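Local coordinates for lysosome-associated membrane glycoprotein 3 (Homo sapiens, PDB 4AKM) that takes part in the unfolded protein response and in lysosome-autophagosome fusion, represented here by the membrane-proximal part of its luminal domain, at residues I23-Q28 with G67-T72; F40-N45 with L62-G67; V85-T90 with A128-K133; V106-A111 with V137-F142. One frame throughout, in Å; residues are numbered along the deposited sequence.

Interaction 1: residues I23-Q28 with G67-T72. With NAG (2-acetamido-2-deoxy-beta-D-glucopyranose), chain D.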
loop_
_atom_site.group_PDB
_atom_site.type_symbol
_atom_site.label_atom_id
_atom_site.label_comp_id
_atom_site.label_asym_id
_atom_site.label_seq_id
_atom_site.Cartn_x
_atom_site.Cartn_y
_atom_site.Cartn_z
ATOM N N ILE A 23 -2.421 -2.357 -7.026
ATOM C CA ILE A 23 -3.247 -2.578 -5.849
ATOM C C ILE A 23 -4.690 -2.874 -6.246
ATOM O O ILE A 23 -5.248 -2.259 -7.156
ATOM C CB ILE A 23 -3.149 -1.396 -4.855
ATOM C CG1 ILE A 23 -1.714 -1.269 -4.344
ATOM C CG2 ILE A 23 -4.092 -1.587 -3.684
ATOM C CD1 ILE A 23 -1.381 0.094 -3.804
ATOM N N GLN A 24 -5.264 -3.856 -5.566
ATOM C CA GLN A 24 -6.607 -4.319 -5.830
ATOM C C GLN A 24 -7.341 -4.347 -4.494
ATOM O O GLN A 24 -6.753 -4.661 -3.460
ATOM C CB GLN A 24 -6.554 -5.722 -6.459
ATOM C CG GLN A 24 -7.884 -6.233 -7.008
ATOM C CD GLN A 24 -7.764 -7.582 -7.716
ATOM O OE1 GLN A 24 -7.661 -8.630 -7.075
ATOM N NE2 GLN A 24 -7.784 -7.557 -9.045
ATOM N N LEU A 25 -8.619 -3.994 -4.505
ATOM C CA LEU A 25 -9.436 -4.099 -3.306
ATOM C C LEU A 25 -10.530 -5.125 -3.544
ATOM O O LEU A 25 -11.231 -5.061 -4.545
ATOM C CB LEU A 25 -10.033 -2.741 -2.925
ATOM C CG LEU A 25 -9.040 -1.706 -2.383
ATOM C CD1 LEU A 25 -9.709 -0.357 -2.129
ATOM C CD2 LEU A 25 -8.366 -2.217 -1.116
ATOM N N ILE A 26 -10.661 -6.078 -2.632
ATOM C CA ILE A 26 -11.674 -7.114 -2.745
ATOM C C ILE A 26 -12.700 -6.953 -1.629
ATOM O O ILE A 26 -12.349 -7.053 -0.451
ATOM C CB ILE A 26 -11.059 -8.541 -2.653
ATOM C CG1 ILE A 26 -10.209 -8.867 -3.887
ATOM C CG2 ILE A 26 -12.154 -9.588 -2.479
ATOM C CD1 ILE A 26 -8.765 -8.436 -3.787
ATOM N N VAL A 27 -13.960 -6.699 -1.991
ATOM C CA VAL A 27 -15.024 -6.651 -0.984
ATOM C C VAL A 27 -15.980 -7.839 -1.076
ATOM O O VAL A 27 -16.399 -8.242 -2.159
ATOM C CB VAL A 27 -15.802 -5.289 -0.943
ATOM C CG1 VAL A 27 -14.942 -4.151 -1.473
ATOM C CG2 VAL A 27 -17.122 -5.367 -1.704
ATOM N N GLN A 28 -16.301 -8.406 0.082
ATOM C CA GLN A 28 -17.174 -9.571 0.163
ATOM C C GLN A 28 -18.626 -9.160 0.381
ATOM O O GLN A 28 -19.078 -9.038 1.519
ATOM C CB GLN A 28 -16.715 -10.489 1.294
ATOM C CG GLN A 28 -16.698 -11.959 0.925
ATOM C CD GLN A 28 -15.627 -12.727 1.671
ATOM O OE1 GLN A 28 -14.838 -13.465 1.070
ATOM N NE2 GLN A 28 -15.591 -12.558 2.991
ATOM N N GLY A 67 -12.519 6.463 -2.763
ATOM C CA GLY A 67 -11.830 6.278 -1.505
ATOM C C GLY A 67 -10.326 6.387 -1.591
ATOM O O GLY A 67 -9.784 7.194 -2.348
ATOM N N PHE A 68 -9.650 5.553 -0.811
ATOM C CA PHE A 68 -8.208 5.653 -0.680
ATOM C C PHE A 68 -7.590 4.390 -0.118
ATOM O O PHE A 68 -8.274 3.538 0.468
ATOM C CB PHE A 68 -7.842 6.818 0.245
ATOM C CG PHE A 68 -8.385 6.681 1.650
ATOM C CD1 PHE A 68 -7.744 5.884 2.587
ATOM C CD2 PHE A 68 -9.535 7.351 2.029
ATOM C CE1 PHE A 68 -8.243 5.748 3.870
ATOM C CE2 PHE A 68 -10.033 7.229 3.316
ATOM C CZ PHE A 68 -9.390 6.423 4.238
ATOM N N VAL A 69 -6.279 4.301 -0.284
ATOM C CA VAL A 69 -5.484 3.289 0.386
ATOM C C VAL A 69 -4.331 3.989 1.086
ATOM O O VAL A 69 -3.614 4.789 0.487
ATOM C CB VAL A 69 -4.940 2.220 -0.590
ATOM C CG1 VAL A 69 -3.987 1.280 0.131
ATOM C CG2 VAL A 69 -6.077 1.439 -1.216
ATOM N N ASN A 70 -4.171 3.689 2.366
ATOM C CA ASN A 70 -3.163 4.324 3.184
ATOM C C ASN A 70 -2.173 3.301 3.708
ATOM O O ASN A 70 -2.529 2.401 4.475
ATOM C CB ASN A 70 -3.821 5.072 4.343
ATOM C CG ASN A 70 -2.920 6.133 4.938
ATOM O OD1 ASN A 70 -1.899 6.502 4.357
ATOM N ND2 ASN A 70 -3.298 6.636 6.104
ATOM N N LEU A 71 -0.929 3.449 3.270
ATOM C CA LEU A 71 0.164 2.600 3.704
ATOM C C LEU A 71 1.045 3.362 4.680
ATOM O O LEU A 71 1.695 4.327 4.306
ATOM C CB LEU A 71 0.992 2.145 2.498
ATOM C CG LEU A 71 0.239 1.343 1.432
ATOM C CD1 LEU A 71 1.183 0.821 0.366
ATOM C CD2 LEU A 71 -0.539 0.200 2.066
ATOM N N THR A 72 1.054 2.925 5.934
ATOM C CA THR A 72 1.903 3.528 6.954
ATOM C C THR A 72 3.156 2.700 7.219
ATOM O O THR A 72 3.071 1.487 7.473
ATOM C CB THR A 72 1.148 3.717 8.282
ATOM O OG1 THR A 72 0.132 4.716 8.126
ATOM C CG2 THR A 72 2.105 4.142 9.380
HETATM C C1 NAG D . -2.700 7.653 6.924
HETATM C C2 NAG D . -3.972 8.195 7.555
HETATM C C3 NAG D . -3.648 9.368 8.475
HETATM C C4 NAG D . -2.559 8.984 9.470
HETATM C C5 NAG D . -1.384 8.288 8.789
HETATM C C6 NAG D . -0.461 7.679 9.832
HETATM C C7 NAG D . -6.103 8.036 6.401
HETATM C C8 NAG D . -7.092 8.777 5.552
HETATM N N2 NAG D . -4.902 8.594 6.515
HETATM O O3 NAG D . -4.814 9.743 9.174
HETATM O O4 NAG D . -2.076 10.137 10.128
HETATM O O5 NAG D . -1.805 7.245 7.935
HETATM O O6 NAG D . 0.606 7.043 9.166
HETATM O O7 NAG D . -6.412 6.976 6.951
#

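Interaction 2: residues F40-N45 with L62-G67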
loop_
_atom_site.group_PDB
_atom_site.type_symbol
_atom_site.label_atom_id
_atom_site.label_comp_id
_atom_site.label_asym_id
_atom_site.label_seq_id
_atom_site.Cartn_x
_atom_site.Cartn_y
_atom_site.Cartn_z
ATOM N N PHE A 40 -11.958 -4.282 -7.212
ATOM C CA PHE A 40 -11.675 -2.925 -7.656
ATOM C C PHE A 40 -10.189 -2.673 -7.858
ATOM O O PHE A 40 -9.415 -2.684 -6.907
ATOM C CB PHE A 40 -12.221 -1.873 -6.696
ATOM C CG PHE A 40 -11.810 -0.482 -7.070
ATOM C CD1 PHE A 40 -12.433 0.172 -8.123
ATOM C CD2 PHE A 40 -10.768 0.156 -6.408
ATOM C CE1 PHE A 40 -12.043 1.448 -8.494
ATOM C CE2 PHE A 40 -10.370 1.436 -6.771
ATOM C CZ PHE A 40 -11.010 2.083 -7.815
ATOM N N ASN A 41 -9.804 -2.417 -9.101
ATOM C CA ASN A 41 -8.416 -2.139 -9.427
ATOM C C ASN A 41 -8.063 -0.673 -9.204
ATOM O O ASN A 41 -8.685 0.215 -9.794
ATOM C CB ASN A 41 -8.143 -2.525 -10.876
ATOM C CG ASN A 41 -8.230 -4.024 -11.107
ATOM O OD1 ASN A 41 -8.540 -4.794 -10.189
ATOM N ND2 ASN A 41 -7.954 -4.446 -12.336
ATOM N N ILE A 42 -7.076 -0.407 -8.354
ATOM C CA ILE A 42 -6.566 0.948 -8.253
ATOM C C ILE A 42 -5.940 1.281 -9.600
ATOM O O ILE A 42 -4.964 0.657 -10.013
ATOM C CB ILE A 42 -5.535 1.140 -7.113
ATOM C CG1 ILE A 42 -6.229 1.366 -5.770
ATOM C CG2 ILE A 42 -4.657 2.351 -7.389
ATOM C CD1 ILE A 42 -6.950 0.168 -5.221
ATOM N N ASP A 43 -6.551 2.226 -10.303
ATOM C CA ASP A 43 -6.036 2.714 -11.574
ATOM C C ASP A 43 -5.047 3.847 -11.302
ATOM O O ASP A 43 -5.431 4.940 -10.888
ATOM C CB ASP A 43 -7.197 3.160 -12.474
ATOM C CG ASP A 43 -6.744 3.945 -13.699
ATOM O OD1 ASP A 43 -5.552 3.885 -14.074
ATOM O OD2 ASP A 43 -7.606 4.622 -14.300
ATOM N N PRO A 44 -3.760 3.576 -11.537
ATOM C CA PRO A 44 -2.655 4.495 -11.241
ATOM C C PRO A 44 -2.678 5.834 -11.982
ATOM O O PRO A 44 -2.046 6.778 -11.507
ATOM C CB PRO A 44 -1.416 3.691 -11.645
ATOM C CG PRO A 44 -1.909 2.586 -12.487
ATOM C CD PRO A 44 -3.272 2.272 -12.011
ATOM N N ASN A 45 -3.362 5.924 -13.117
ATOM C CA ASN A 45 -3.437 7.200 -13.827
ATOM C C ASN A 45 -4.613 8.063 -13.363
ATOM O O ASN A 45 -4.855 9.148 -13.885
ATOM C CB ASN A 45 -3.443 6.994 -15.345
ATOM C CG ASN A 45 -2.058 6.681 -15.895
ATOM O OD1 ASN A 45 -1.035 7.055 -15.305
ATOM N ND2 ASN A 45 -2.018 5.999 -17.036
ATOM N N LEU A 62 -2.840 7.079 -1.094
ATOM C CA LEU A 62 -3.262 7.058 -2.481
ATOM C C LEU A 62 -4.749 7.315 -2.522
ATOM O O LEU A 62 -5.527 6.558 -1.956
ATOM C CB LEU A 62 -2.969 5.697 -3.088
ATOM C CG LEU A 62 -1.529 5.210 -2.936
ATOM C CD1 LEU A 62 -1.410 3.789 -3.439
ATOM C CD2 LEU A 62 -0.570 6.122 -3.680
ATOM N N ASN A 63 -5.148 8.386 -3.184
ATOM C CA ASN A 63 -6.561 8.708 -3.263
ATOM C C ASN A 63 -7.109 8.534 -4.655
ATOM O O ASN A 63 -6.421 8.789 -5.639
ATOM C CB ASN A 63 -6.836 10.129 -2.767
ATOM C CG ASN A 63 -7.531 10.142 -1.426
ATOM O OD1 ASN A 63 -6.896 10.331 -0.385
ATOM N ND2 ASN A 63 -8.850 9.920 -1.440
ATOM N N PHE A 64 -8.359 8.104 -4.728
ATOM C CA PHE A 64 -9.008 7.899 -6.005
ATOM C C PHE A 64 -10.476 8.174 -5.834
ATOM O O PHE A 64 -10.960 8.326 -4.717
ATOM C CB PHE A 64 -8.785 6.462 -6.501
ATOM C CG PHE A 64 -9.062 5.417 -5.463
ATOM C CD1 PHE A 64 -10.357 4.982 -5.226
ATOM C CD2 PHE A 64 -8.034 4.882 -4.714
ATOM C CE1 PHE A 64 -10.617 4.033 -4.262
ATOM C CE2 PHE A 64 -8.284 3.932 -3.756
ATOM C CZ PHE A 64 -9.580 3.504 -3.526
ATOM N N GLN A 65 -11.189 8.244 -6.944
ATOM C CA GLN A 65 -12.626 8.389 -6.868
ATOM C C GLN A 65 -13.224 7.163 -6.202
ATOM O O GLN A 65 -13.197 6.065 -6.757
ATOM C CB GLN A 65 -13.229 8.597 -8.255
ATOM C CG GLN A 65 -13.874 9.956 -8.428
ATOM C CD GLN A 65 -12.888 11.094 -8.218
ATOM O OE1 GLN A 65 -12.765 11.639 -7.114
ATOM N NE2 GLN A 65 -12.179 11.459 -9.282
ATOM N N GLY A 66 -13.752 7.359 -5.001
ATOM C CA GLY A 66 -14.397 6.288 -4.270
ATOM C C GLY A 66 -13.769 6.050 -2.914
ATOM O O GLY A 66 -14.397 5.497 -2.018
ATOM N N GLY A 67 -12.519 6.463 -2.763
ATOM C CA GLY A 67 -11.830 6.278 -1.505
ATOM C C GLY A 67 -10.326 6.387 -1.591
ATOM O O GLY A 67 -9.784 7.194 -2.348
#

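Interaction 3: residues V85-T90 with A128-K133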
loop_
_atom_site.group_PDB
_atom_site.type_symbol
_atom_site.label_atom_id
_atom_site.label_comp_id
_atom_site.label_asym_id
_atom_site.label_seq_id
_atom_site.Cartn_x
_atom_site.Cartn_y
_atom_site.Cartn_z
ATOM N N VAL A 85 -2.156 -0.590 7.516
ATOM C CA VAL A 85 -2.846 -0.439 6.231
ATOM C C VAL A 85 -4.316 -0.099 6.392
ATOM O O VAL A 85 -5.057 -0.809 7.054
ATOM C CB VAL A 85 -2.736 -1.678 5.326
ATOM C CG1 VAL A 85 -3.289 -1.351 3.945
ATOM C CG2 VAL A 85 -1.296 -2.148 5.223
ATOM N N GLY A 86 -4.736 0.991 5.767
ATOM C CA GLY A 86 -6.121 1.383 5.825
ATOM C C GLY A 86 -6.675 1.515 4.430
ATOM O O GLY A 86 -5.952 1.836 3.502
ATOM N N ALA A 87 -7.964 1.246 4.278
ATOM C CA ALA A 87 -8.615 1.480 3.004
ATOM C C ALA A 87 -10.064 1.901 3.172
ATOM O O ALA A 87 -10.716 1.611 4.190
ATOM C CB ALA A 87 -8.511 0.271 2.102
ATOM N N TYR A 88 -10.542 2.587 2.145
ATOM C CA TYR A 88 -11.883 3.129 2.121
ATOM C C TYR A 88 -12.339 3.034 0.677
ATOM O O TYR A 88 -11.622 3.462 -0.231
ATOM C CB TYR A 88 -11.807 4.581 2.571
ATOM C CG TYR A 88 -13.103 5.345 2.719
ATOM C CD1 TYR A 88 -13.745 5.888 1.612
ATOM C CD2 TYR A 88 -13.651 5.577 3.974
ATOM C CE1 TYR A 88 -14.914 6.611 1.744
ATOM C CE2 TYR A 88 -14.823 6.305 4.118
ATOM C CZ TYR A 88 -15.449 6.820 2.998
ATOM O OH TYR A 88 -16.613 7.544 3.131
ATOM N N LEU A 89 -13.521 2.466 0.464
ATOM C CA LEU A 89 -14.017 2.216 -0.881
ATOM C C LEU A 89 -15.524 2.401 -0.968
ATOM O O LEU A 89 -16.261 1.811 -0.197
ATOM C CB LEU A 89 -13.660 0.791 -1.315
ATOM C CG LEU A 89 -14.105 0.426 -2.728
ATOM C CD1 LEU A 89 -13.424 1.337 -3.730
ATOM C CD2 LEU A 89 -13.812 -1.029 -3.028
ATOM N N THR A 90 -15.980 3.212 -1.918
ATOM C CA THR A 90 -17.412 3.392 -2.143
ATOM C C THR A 90 -17.888 2.554 -3.324
ATOM O O THR A 90 -17.266 2.562 -4.385
ATOM C CB THR A 90 -17.758 4.867 -2.424
ATOM O OG1 THR A 90 -17.119 5.711 -1.459
ATOM C CG2 THR A 90 -19.260 5.088 -2.356
ATOM N N ALA A 128 -13.522 -7.540 7.913
ATOM C CA ALA A 128 -14.077 -8.864 7.672
ATOM C C ALA A 128 -14.564 -9.015 6.232
ATOM O O ALA A 128 -14.689 -10.127 5.726
ATOM C CB ALA A 128 -15.209 -9.133 8.646
ATOM N N HIS A 129 -14.842 -7.891 5.579
ATOM C CA HIS A 129 -15.362 -7.900 4.214
ATOM C C HIS A 129 -14.391 -7.249 3.239
ATOM O O HIS A 129 -14.531 -7.378 2.030
ATOM C CB HIS A 129 -16.697 -7.154 4.131
ATOM C CG HIS A 129 -17.755 -7.697 5.038
ATOM N ND1 HIS A 129 -18.027 -7.148 6.273
ATOM C CD2 HIS A 129 -18.612 -8.737 4.890
ATOM C CE1 HIS A 129 -19.005 -7.827 6.848
ATOM N NE2 HIS A 129 -19.377 -8.796 6.030
ATOM N N LEU A 130 -13.420 -6.521 3.769
ATOM C CA LEU A 130 -12.522 -5.762 2.916
ATOM C C LEU A 130 -11.115 -6.322 2.959
ATOM O O LEU A 130 -10.545 -6.548 4.022
ATOM C CB LEU A 130 -12.530 -4.273 3.283
ATOM C CG LEU A 130 -11.570 -3.404 2.464
ATOM C CD1 LEU A 130 -11.952 -3.389 0.993
ATOM C CD2 LEU A 130 -11.483 -1.994 3.021
ATOM N N GLN A 131 -10.558 -6.522 1.775
ATOM C CA GLN A 131 -9.251 -7.122 1.625
ATOM C C GLN A 131 -8.463 -6.283 0.634
ATOM O O GLN A 131 -9.028 -5.731 -0.302
ATOM C CB GLN A 131 -9.424 -8.541 1.092
ATOM C CG GLN A 131 -8.194 -9.399 1.139
ATOM C CD GLN A 131 -8.474 -10.801 0.651
ATOM O OE1 GLN A 131 -9.492 -11.055 -0.002
ATOM N NE2 GLN A 131 -7.577 -11.728 0.970
ATOM N N VAL A 132 -7.161 -6.164 0.848
ATOM C CA VAL A 132 -6.311 -5.505 -0.131
ATOM C C VAL A 132 -5.281 -6.500 -0.674
ATOM O O VAL A 132 -4.772 -7.340 0.067
ATOM C CB VAL A 132 -5.646 -4.222 0.446
ATOM C CG1 VAL A 132 -4.781 -4.544 1.649
ATOM C CG2 VAL A 132 -4.842 -3.499 -0.622
ATOM N N LYS A 133 -5.016 -6.426 -1.976
ATOM C CA LYS A 133 -3.981 -7.236 -2.608
ATOM C C LYS A 133 -2.981 -6.377 -3.377
ATOM O O LYS A 133 -3.365 -5.483 -4.129
ATOM C CB LYS A 133 -4.593 -8.302 -3.524
ATOM C CG LYS A 133 -4.650 -9.685 -2.881
ATOM C CD LYS A 133 -5.773 -10.543 -3.446
ATOM C CE LYS A 133 -6.166 -11.645 -2.456
ATOM N NZ LYS A 133 -7.401 -12.389 -2.860
#

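Interaction 4: residues V106-A111 with V137-F142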
loop_
_atom_site.group_PDB
_atom_site.type_symbol
_atom_site.label_atom_id
_atom_site.label_comp_id
_atom_site.label_asym_id
_atom_site.label_seq_id
_atom_site.Cartn_x
_atom_site.Cartn_y
_atom_site.Cartn_z
ATOM N N VAL A 106 3.556 -6.324 10.776
ATOM C CA VAL A 106 4.904 -6.215 10.248
ATOM C C VAL A 106 4.893 -6.774 8.832
ATOM O O VAL A 106 4.753 -7.983 8.624
ATOM C CB VAL A 106 5.925 -6.948 11.130
ATOM C CG1 VAL A 106 7.216 -7.184 10.365
ATOM C CG2 VAL A 106 6.192 -6.144 12.391
ATOM N N MET A 107 5.033 -5.879 7.860
ATOM C CA MET A 107 4.780 -6.237 6.475
ATOM C C MET A 107 5.820 -5.657 5.529
ATOM O O MET A 107 6.142 -4.469 5.592
ATOM C CB MET A 107 3.380 -5.777 6.068
ATOM C CG MET A 107 2.920 -6.337 4.745
ATOM S SD MET A 107 1.248 -5.837 4.325
ATOM C CE MET A 107 0.911 -6.954 2.966
ATOM N N PHE A 108 6.330 -6.515 4.653
ATOM C CA PHE A 108 7.378 -6.158 3.703
ATOM C C PHE A 108 8.591 -5.619 4.441
ATOM O O PHE A 108 9.217 -4.663 3.991
ATOM C CB PHE A 108 6.905 -5.110 2.686
ATOM C CG PHE A 108 5.791 -5.571 1.785
ATOM C CD1 PHE A 108 5.196 -6.814 1.945
ATOM C CD2 PHE A 108 5.351 -4.755 0.759
ATOM C CE1 PHE A 108 4.174 -7.220 1.110
ATOM C CE2 PHE A 108 4.335 -5.155 -0.080
ATOM C CZ PHE A 108 3.744 -6.390 0.093
ATOM N N GLN A 109 8.913 -6.216 5.582
ATOM C CA GLN A 109 10.041 -5.744 6.380
ATOM C C GLN A 109 11.360 -5.883 5.615
ATOM O O GLN A 109 11.667 -6.947 5.074
ATOM C CB GLN A 109 10.111 -6.478 7.719
ATOM C CG GLN A 109 11.094 -5.856 8.706
ATOM C CD GLN A 109 11.186 -6.629 10.008
ATOM O OE1 GLN A 109 10.682 -7.749 10.117
ATOM N NE2 GLN A 109 11.833 -6.035 11.005
ATOM N N THR A 110 12.133 -4.800 5.582
ATOM C CA THR A 110 13.338 -4.727 4.764
ATOM C C THR A 110 14.439 -3.966 5.488
ATOM O O THR A 110 14.165 -2.956 6.137
ATOM C CB THR A 110 13.056 -3.986 3.442
ATOM O OG1 THR A 110 11.951 -4.603 2.774
ATOM C CG2 THR A 110 14.276 -4.006 2.529
ATOM N N ALA A 111 15.677 -4.448 5.367
ATOM C CA ALA A 111 16.835 -3.771 5.949
ATOM C C ALA A 111 16.915 -2.331 5.452
ATOM O O ALA A 111 16.747 -2.071 4.261
ATOM C CB ALA A 111 18.112 -4.523 5.611
ATOM N N VAL A 137 5.236 -5.273 -6.670
ATOM C CA VAL A 137 5.727 -4.336 -5.679
ATOM C C VAL A 137 7.234 -4.139 -5.744
ATOM O O VAL A 137 8.000 -5.097 -5.689
ATOM C CB VAL A 137 5.369 -4.816 -4.252
ATOM C CG1 VAL A 137 5.959 -3.883 -3.208
ATOM C CG2 VAL A 137 3.864 -4.939 -4.085
ATOM N N GLN A 138 7.651 -2.886 -5.870
ATOM C CA GLN A 138 8.991 -2.487 -5.480
ATOM C C GLN A 138 8.921 -1.138 -4.787
ATOM O O GLN A 138 8.492 -0.157 -5.378
ATOM C CB GLN A 138 9.933 -2.408 -6.670
ATOM C CG GLN A 138 11.359 -2.082 -6.259
ATOM C CD GLN A 138 12.381 -2.537 -7.276
ATOM O OE1 GLN A 138 12.032 -3.070 -8.331
ATOM N NE2 GLN A 138 13.654 -2.334 -6.964
ATOM N N LEU A 139 9.343 -1.089 -3.531
ATOM C CA LEU A 139 9.242 0.142 -2.762
ATOM C C LEU A 139 10.465 0.383 -1.889
ATOM O O LEU A 139 11.328 -0.483 -1.751
ATOM C CB LEU A 139 7.962 0.154 -1.915
ATOM C CG LEU A 139 7.674 -0.987 -0.934
ATOM C CD1 LEU A 139 8.445 -0.832 0.375
ATOM C CD2 LEU A 139 6.177 -1.080 -0.663
ATOM N N GLN A 140 10.519 1.574 -1.305
ATOM C CA GLN A 140 11.590 1.965 -0.407
ATOM C C GLN A 140 11.129 3.186 0.378
ATOM O O GLN A 140 10.431 4.052 -0.156
ATOM C CB GLN A 140 12.866 2.275 -1.195
ATOM C CG GLN A 140 14.094 2.528 -0.325
ATOM C CD GLN A 140 15.392 2.470 -1.111
ATOM O OE1 GLN A 140 15.457 1.868 -2.184
ATOM N NE2 GLN A 140 16.436 3.098 -0.579
ATOM N N ALA A 141 11.512 3.244 1.648
ATOM C CA ALA A 141 11.122 4.351 2.517
ATOM C C ALA A 141 12.270 4.816 3.417
ATOM O O ALA A 141 13.194 4.051 3.706
ATOM C CB ALA A 141 9.909 3.966 3.353
ATOM N N PHE A 142 12.195 6.074 3.845
ATOM C CA PHE A 142 13.201 6.704 4.711
ATOM C C PHE A 142 14.557 6.929 4.031
ATOM O O PHE A 142 14.746 7.927 3.332
ATOM C CB PHE A 142 13.368 5.933 6.025
ATOM C CG PHE A 142 12.071 5.613 6.703
ATOM C CD1 PHE A 142 11.389 6.588 7.412
ATOM C CD2 PHE A 142 11.532 4.339 6.629
ATOM C CE1 PHE A 142 10.194 6.298 8.037
ATOM C CE2 PHE A 142 10.336 4.046 7.252
ATOM C CZ PHE A 142 9.666 5.029 7.958
#

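Interaction 1: residues I23-Q28 with G67-T72
The hydroxyl OG1 of T72 lies 2.6 Å from O6 of the N-linked NAG, a hydrogen bond between two hydroxyls. It gives the sugar a second tie to the strand, because ND2 of N70 is joined covalently to NAG C1 at 1.4 Å. CG of N70 is anti to the backbone N (chi1 -160°), and its OD1 has a weak hydrogen bond from N59. The acetamide methyl C8 of the NAG sits over one face of the F68 ring, offset toward the rim and 3.5 Å from CZ. The opposite side of strand 67-75 meets strand 14-27 by hydrocarbon alone. V69 places CG2 against two side chains of the facing strand: CD1 of L25 at 4.2 Å and CG2 of I23 at 4.4 Å. L25 and V69 reach toward each other's strand and overlap side by side. No hydrogen bond joins the segments, and the nearest CA pair, I23 and V69, is 8.8 Å apart, as expected of facing sheets rather than neighbouring strands. A glycan held along the outer face of one sheet, with a branched aliphatic core behind it, fits the glycosylated beta prism of this LAMP luminal domain.

Interaction 2: residues F40-N45 with L62-G67
The ring of F64 has a neighbour over each face: CE2 of F40 lies 3.6 Å above one, offset toward the rim, while the carbonyl oxygen O of G67 stands 3.5 Å above the other, over the ring centre. The two phenylalanine rings are neither parallel nor perpendicular; their planes meet at 37° with centroids 5.1 Å apart, and the two side chains lie antiparallel and overlap. I42 stands roughly perpendicular to F64 and reaches it obliquely with CG1, 3.9 Å from CE2. With chi1 48°, F64 carries CG between its own N and carbonyl carbon, which turns the ring back over its own turn and is consistent with G67 O lying over a face. That turn is type II and runs from F64 to G67. Its ends are joined in both directions, F64 N to G67 O at 2.9 Å and G67 N to F64 O at 3.1 Å, so F64 and G67 form a hydrogen-bonded antiparallel pair. G66, the third residue of the turn, has a positive phi, and its carbonyl oxygen is hydrogen-bonded to OG1 of T90. On the other segment D43 OD1 accepts from N45 N at 3.1 Å, from above the carboxylate plane, in an Asx turn following strand 38-41. L89 packs on both F40 and F64, and L25 packs on F64. The F64-G67 turn is a two-residue beta hairpin linking strands 57-64 and 67-75, and its F64 packs into the interface between the two sheets of the beta prism.

Interaction 3: residues V85-T90 with A128-K133
L130, with CG anti to the backbone N (chi1 178°) and chi2 at 64°, directs CD2 at A87, where it comes to 3.8 Å from CB. The same methyl also lies 3.9 Å from A87 O, so one branch of the leucine rests on both side chain and backbone of the facing strand. Next along, V85 meets V132 through a single methyl each, CG1 to CG1 at 4.2 Å; V85 has this branch anti to its own N (chi1 -171°). The side-chain contacts are all apolar and no hydrogen bond crosses; the closest CA pair, A87 and V132, is 8.0 Å apart, too far for adjacent strands. L126 packs on V85, A87 and V132, while L124 touches both valines, and V132 also meets I23 and L25 of strand 14-27. At the start of strand 130-135, S127 OG is hydrogen-bonded to the backbone N of H129 and of L130, which probably helps set the chain where the strand begins. On the reverse side of strand 80-90, Y88 lies nearly parallel to F68. Such face-to-face packing of separate antiparallel sheets through aliphatic side chains forms the core of the beta prism.

Interaction 4: residues V106-A111 with V137-F142
F108 points its ring from strand 97-110 toward strand 137-141, meeting two aliphatic side chains with neighbouring ring atoms. Its CE2 is 3.7 Å from CG1 of V137 and 4.0 Å from CG2, so both methyls of the valine bear on one ring corner, the nearer obliquely. The adjacent CD2 lies 4.0 Å from CD2 of L139, which arrives at the ring edge, near its plane, its side chain set nearly square to that of F108. L139 reaches this place with CG between its own N and carbonyl carbon (chi1 55°). Around this pair of contacts, F116 stacks on F108 and also touches L139, and I82 packs on F108 from strand 80-90. This part of the beta prism brings the five-stranded sheet against the seven-stranded one, and the chain turns a corner exactly at F108, whose backbone angles (57° and 39°) lie in the left-handed helical region. T110 OG1 donates to F108 O at 3.0 Å from above the carbonyl plane, which probably helps hold the corner. Backbone hydrogen bonds of M107 with I82 and of T110 with Y80 hold the strand before and after the corner. Opposite, V137 pairs with C118, itself disulfide-bonded to C155, and L139 pairs with F116.

From the N terminus, residues 23-28 open the first closure, and interaction 1 completes it at 67-72. Interaction 2 lies entirely within that span: 40-45 meets 62-67, and the two contacts share G67. The chain then continues into 85-90, which opens interaction 3, followed by 106-111, which opens interaction 4. They close in the same order, at 128-133 and 137-142, so these two cross. Every contact joins the seven-stranded sheet, or the chain just beyond one of its strands, to the five-stranded sheet. Interactions 1 and 3 are adjacent, with centres about 4 Å apart; interactions 2 and 4 lie on opposite sides of the chain's centre, with their centres about 21 Å apart.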